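Local coordinates for CRISPR-associated protein CasA/Cse1 (Thermus thermophilus, PDB 4AN8) that forms part of the Cascade ribonucleoprotein complex, which probably uses CRISPR RNA to target invading nucleic acids in bacterial adaptive immunity, at residues 161-173 with 181-193. Residues are numbered along the deposited sequence; the frame is centred on the assembly and turned at random.
Sequences LLVHQAFAPGGLL and AKDAPVARPALFL. With ACT (acetate ion), chain C.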
loop_
_atom_site.group_PDB
_atom_site.type_symbol
_atom_site.label_atom_id
_atom_site.label_comp_id
_atom_site.label_asym_id
_atom_site.label_seq_id
_atom_site.Cartn_x
_atom_site.Cartn_y
_atom_site.Cartn_z
ATOM N N LEU A 161 -12.668 11.441 1.277
ATOM C CA LEU A 161 -11.755 12.576 1.400
ATOM C C LEU A 161 -10.341 12.088 1.692
ATOM O O LEU A 161 -9.391 12.465 1.024
ATOM C CB LEU A 161 -12.224 13.519 2.501
ATOM C CG LEU A 161 -11.291 14.685 2.859
ATOM C CD1 LEU A 161 -10.965 15.552 1.631
ATOM C CD2 LEU A 161 -11.893 15.527 4.009
ATOM N N LEU A 162 -10.214 11.240 2.701
ATOM C CA LEU A 162 -8.924 10.777 3.165
ATOM C C LEU A 162 -8.235 9.994 2.072
ATOM O O LEU A 162 -7.058 10.152 1.841
ATOM C CB LEU A 162 -9.089 9.859 4.362
ATOM C CG LEU A 162 -8.896 10.440 5.743
ATOM C CD1 LEU A 162 -8.839 9.234 6.715
ATOM C CD2 LEU A 162 -7.601 11.253 5.812
ATOM N N VAL A 163 -8.984 9.135 1.393
ATOM C CA VAL A 163 -8.372 8.365 0.338
ATOM C C VAL A 163 -7.827 9.318 -0.727
ATOM O O VAL A 163 -6.688 9.182 -1.166
ATOM C CB VAL A 163 -9.364 7.354 -0.281
ATOM C CG1 VAL A 163 -8.831 6.850 -1.644
ATOM C CG2 VAL A 163 -9.636 6.198 0.723
ATOM N N HIS A 164 -8.648 10.280 -1.135
ATOM C CA HIS A 164 -8.257 11.154 -2.245
ATOM C C HIS A 164 -6.995 11.950 -1.950
ATOM O O HIS A 164 -6.164 12.126 -2.824
ATOM C CB HIS A 164 -9.407 12.103 -2.614
ATOM C CG HIS A 164 -9.183 12.871 -3.880
ATOM N ND1 HIS A 164 -9.104 12.264 -5.118
ATOM C CD2 HIS A 164 -9.047 14.199 -4.107
ATOM C CE1 HIS A 164 -8.914 13.180 -6.046
ATOM N NE2 HIS A 164 -8.872 14.365 -5.458
ATOM N N GLN A 165 -6.849 12.421 -0.715
ATOM C CA GLN A 165 -5.680 13.216 -0.311
ATOM C C GLN A 165 -4.378 12.410 -0.304
ATOM O O GLN A 165 -3.283 12.991 -0.413
ATOM C CB GLN A 165 -5.900 13.852 1.079
ATOM C CG GLN A 165 -7.065 14.846 1.156
ATOM C CD GLN A 165 -6.811 16.108 0.326
ATOM O OE1 GLN A 165 -6.113 16.062 -0.676
ATOM N NE2 GLN A 165 -7.341 17.232 0.767
ATOM N N ALA A 166 -4.475 11.084 -0.140
ATOM C CA ALA A 166 -3.257 10.279 -0.105
ATOM C C ALA A 166 -2.930 9.714 -1.487
ATOM O O ALA A 166 -1.758 9.590 -1.851
ATOM C CB ALA A 166 -3.370 9.160 0.935
ATOM N N PHE A 167 -3.967 9.404 -2.270
ATOM C CA PHE A 167 -3.785 8.615 -3.494
ATOM C C PHE A 167 -4.103 9.302 -4.851
ATOM O O PHE A 167 -3.899 8.691 -5.909
ATOM C CB PHE A 167 -4.606 7.324 -3.394
ATOM C CG PHE A 167 -4.082 6.349 -2.388
ATOM C CD1 PHE A 167 -3.003 5.537 -2.688
ATOM C CD2 PHE A 167 -4.687 6.235 -1.130
ATOM C CE1 PHE A 167 -2.515 4.635 -1.746
ATOM C CE2 PHE A 167 -4.218 5.343 -0.193
ATOM C CZ PHE A 167 -3.128 4.531 -0.510
ATOM N N ALA A 168 -4.613 10.534 -4.835
ATOM C CA ALA A 168 -4.914 11.195 -6.115
ATOM C C ALA A 168 -3.670 11.236 -6.995
ATOM O O ALA A 168 -2.631 11.783 -6.607
ATOM C CB ALA A 168 -5.460 12.622 -5.911
ATOM N N PRO A 169 -3.766 10.631 -8.181
ATOM C CA PRO A 169 -2.732 10.754 -9.211
ATOM C C PRO A 169 -2.738 12.166 -9.802
ATOM O O PRO A 169 -3.804 12.793 -9.882
ATOM C CB PRO A 169 -3.170 9.719 -10.266
ATOM C CG PRO A 169 -4.650 9.589 -10.057
ATOM C CD PRO A 169 -4.857 9.726 -8.585
ATOM N N GLY A 170 -1.561 12.663 -10.186
ATOM C CA GLY A 170 -1.469 13.939 -10.879
ATOM C C GLY A 170 -2.231 13.920 -12.198
ATOM O O GLY A 170 -2.546 12.856 -12.728
ATOM N N GLY A 171 -2.520 15.092 -12.747
ATOM C CA GLY A 171 -3.213 15.167 -14.022
ATOM C C GLY A 171 -3.981 16.467 -14.188
ATOM O O GLY A 171 -3.836 17.400 -13.391
ATOM N N LEU A 172 -4.811 16.523 -15.220
ATOM C CA LEU A 172 -5.530 17.744 -15.555
ATOM C C LEU A 172 -6.395 18.223 -14.399
ATOM O O LEU A 172 -7.061 17.428 -13.759
ATOM C CB LEU A 172 -6.390 17.532 -16.804
ATOM C CG LEU A 172 -6.368 18.739 -17.741
ATOM C CD1 LEU A 172 -4.963 18.931 -18.324
ATOM C CD2 LEU A 172 -7.411 18.608 -18.844
ATOM N N LEU A 173 -6.385 19.527 -14.147
ATOM C CA LEU A 173 -7.211 20.127 -13.103
ATOM C C LEU A 173 -7.968 21.356 -13.636
ATOM O O LEU A 173 -9.195 21.438 -13.538
ATOM C CB LEU A 173 -6.348 20.517 -11.896
ATOM C CG LEU A 173 -7.073 21.272 -10.780
ATOM C CD1 LEU A 173 -8.099 20.350 -10.153
ATOM C CD2 LEU A 173 -6.110 21.798 -9.715
ATOM N N ALA A 181 -2.452 19.137 -11.653
ATOM C CA ALA A 181 -2.058 18.860 -10.280
ATOM C C ALA A 181 -1.005 17.760 -10.244
ATOM O O ALA A 181 -0.904 16.949 -11.167
ATOM C CB ALA A 181 -3.266 18.469 -9.481
ATOM N N LYS A 182 -0.220 17.743 -9.180
ATOM C CA LYS A 182 0.785 16.710 -8.951
ATOM C C LYS A 182 0.159 15.506 -8.240
ATOM O O LYS A 182 -0.947 15.597 -7.710
ATOM C CB LYS A 182 1.926 17.255 -8.084
ATOM C CG LYS A 182 2.597 18.495 -8.640
ATOM C CD LYS A 182 3.459 18.179 -9.851
ATOM C CE LYS A 182 4.055 19.453 -10.466
ATOM N NZ LYS A 182 3.017 20.316 -11.132
ATOM N N ASP A 183 0.895 14.398 -8.235
ATOM C CA ASP A 183 0.559 13.210 -7.460
ATOM C C ASP A 183 0.444 13.555 -5.976
ATOM O O ASP A 183 1.277 14.290 -5.422
ATOM C CB ASP A 183 1.663 12.153 -7.586
ATOM C CG ASP A 183 1.668 11.440 -8.918
ATOM O OD1 ASP A 183 0.743 11.616 -9.734
ATOM O OD2 ASP A 183 2.616 10.666 -9.147
ATOM N N ALA A 184 -0.585 13.018 -5.343
ATOM C CA ALA A 184 -0.657 13.005 -3.898
ATOM C C ALA A 184 0.488 12.113 -3.459
ATOM O O ALA A 184 1.083 11.419 -4.301
ATOM C CB ALA A 184 -2.001 12.460 -3.447
ATOM N N PRO A 185 0.833 12.130 -2.159
ATOM C CA PRO A 185 2.116 11.537 -1.738
ATOM C C PRO A 185 2.272 10.035 -1.946
ATOM O O PRO A 185 3.392 9.576 -2.189
ATOM C CB PRO A 185 2.182 11.843 -0.232
ATOM C CG PRO A 185 1.267 12.971 -0.021
ATOM C CD PRO A 185 0.178 12.876 -1.069
ATOM N N VAL A 186 1.205 9.257 -1.813
ATOM C CA VAL A 186 1.349 7.824 -2.008
ATOM C C VAL A 186 0.527 7.296 -3.170
ATOM O O VAL A 186 0.134 6.148 -3.179
ATOM C CB VAL A 186 1.086 7.006 -0.700
ATOM C CG1 VAL A 186 2.285 7.154 0.258
ATOM C CG2 VAL A 186 -0.226 7.435 -0.037
ATOM N N ALA A 187 0.296 8.134 -4.168
ATOM C CA ALA A 187 -0.382 7.704 -5.390
ATOM C C ALA A 187 0.264 6.479 -6.055
ATOM O O ALA A 187 -0.453 5.603 -6.564
ATOM C CB ALA A 187 -0.457 8.853 -6.383
ATOM N N ARG A 188 1.597 6.422 -6.042
ATOM C CA ARG A 188 2.356 5.420 -6.806
ATOM C C ARG A 188 2.877 4.215 -6.011
ATOM O O ARG A 188 2.887 3.102 -6.524
ATOM C CB ARG A 188 3.560 6.064 -7.527
ATOM C CG ARG A 188 3.263 7.342 -8.291
ATOM C CD ARG A 188 2.196 7.087 -9.347
ATOM N NE ARG A 188 1.694 8.333 -9.926
ATOM C CZ ARG A 188 0.872 8.399 -10.971
ATOM N NH1 ARG A 188 0.432 7.298 -11.582
ATOM N NH2 ARG A 188 0.481 9.575 -11.403
ATOM N N PRO A 189 3.380 4.443 -4.782
ATOM C CA PRO A 189 4.150 3.345 -4.209
ATOM C C PRO A 189 3.266 2.340 -3.535
ATOM O O PRO A 189 2.141 2.660 -3.137
ATOM C CB PRO A 189 5.033 4.035 -3.157
ATOM C CG PRO A 189 4.259 5.259 -2.786
ATOM C CD PRO A 189 3.521 5.690 -4.013
ATOM N N ALA A 190 3.791 1.137 -3.401
ATOM C CA ALA A 190 3.148 0.094 -2.632
ATOM C C ALA A 190 3.392 0.379 -1.156
ATOM O O ALA A 190 4.501 0.710 -0.774
ATOM C CB ALA A 190 3.749 -1.242 -3.016
ATOM N N LEU A 191 2.366 0.259 -0.327
ATOM C CA LEU A 191 2.533 0.544 1.102
ATOM C C LEU A 191 2.692 -0.733 1.937
ATOM O O LEU A 191 1.876 -1.657 1.823
ATOM C CB LEU A 191 1.351 1.361 1.615
ATOM C CG LEU A 191 1.171 2.685 0.850
ATOM C CD1 LEU A 191 -0.019 3.474 1.428
ATOM C CD2 LEU A 191 2.458 3.531 0.881
ATOM N N PHE A 192 3.737 -0.775 2.764
ATOM C CA PHE A 192 3.962 -1.908 3.662
ATOM C C PHE A 192 3.309 -1.690 5.020
ATOM O O PHE A 192 3.671 -0.763 5.769
ATOM C CB PHE A 192 5.450 -2.211 3.829
ATOM C CG PHE A 192 6.091 -2.722 2.580
ATOM C CD1 PHE A 192 6.350 -1.866 1.520
ATOM C CD2 PHE A 192 6.419 -4.063 2.448
ATOM C CE1 PHE A 192 6.943 -2.331 0.362
ATOM C CE2 PHE A 192 7.009 -4.545 1.274
ATOM C CZ PHE A 192 7.274 -3.679 0.233
ATOM N N LEU A 193 2.352 -2.555 5.333
ATOM C CA LEU A 193 1.633 -2.447 6.595
ATOM C C LEU A 193 1.663 -3.740 7.390
ATOM O O LEU A 193 0.770 -4.570 7.262
ATOM C CB LEU A 193 0.178 -2.030 6.344
ATOM C CG LEU A 193 -0.644 -1.873 7.618
ATOM C CD1 LEU A 193 -0.545 -0.427 8.127
ATOM C CD2 LEU A 193 -2.096 -2.295 7.392
HETATM C C ACT C . -8.490 8.629 -6.137
HETATM O O ACT C . -8.959 8.796 -4.969
HETATM O OXT ACT C . -8.758 9.543 -6.990
HETATM C CH3 ACT C . -7.648 7.412 -6.489
#
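Asp183 OD1 is gripped by two donors: Gly170 N, 2.6 Å away and bonded to the anti lone pair of OD1, and Arg188 NH2, which arrives on the syn side. Arg188 takes the carboxylate side-on, its NE reaching Asp183 OD2 at 2.6 Å from above the carboxylate plane. A bend at chi2 (-59°) folds the arginine chain back to the aspartate and sets NH2 beside Pro169 CB. The salt bridge thus fixes the carboxylate that receives the backbone of Gly170, and the positive charge would probably steady it as an anion. The example illustrates how a chain leaving a helix is held by the loop that returns to it. Ala184 N bonds almost straight to Ala168 O at 2.7 Å, and Val186 N, in the type I turn 184-187, takes Ala166 O at 3.0 Å near the helix end. Beyond them, Gly171 and Ala181 form an antiparallel hydrogen-bonded pair at the foot of a beta hairpin. On the apolar side, Val186 CG2 makes a CH-pi contact over one face of the Phe167 ring, 4.2 Å from its centroid, and also meets Ala166 CB. Leu191 CD1 approaches Phe167 CZ at 3.8 Å. Helix 50-67 packs on Phe167 and Ala166 through Val55, Arg250 of strand 250-256 touches Ala168 and Ala181, and strand 342-351 pairs with strand 191-195.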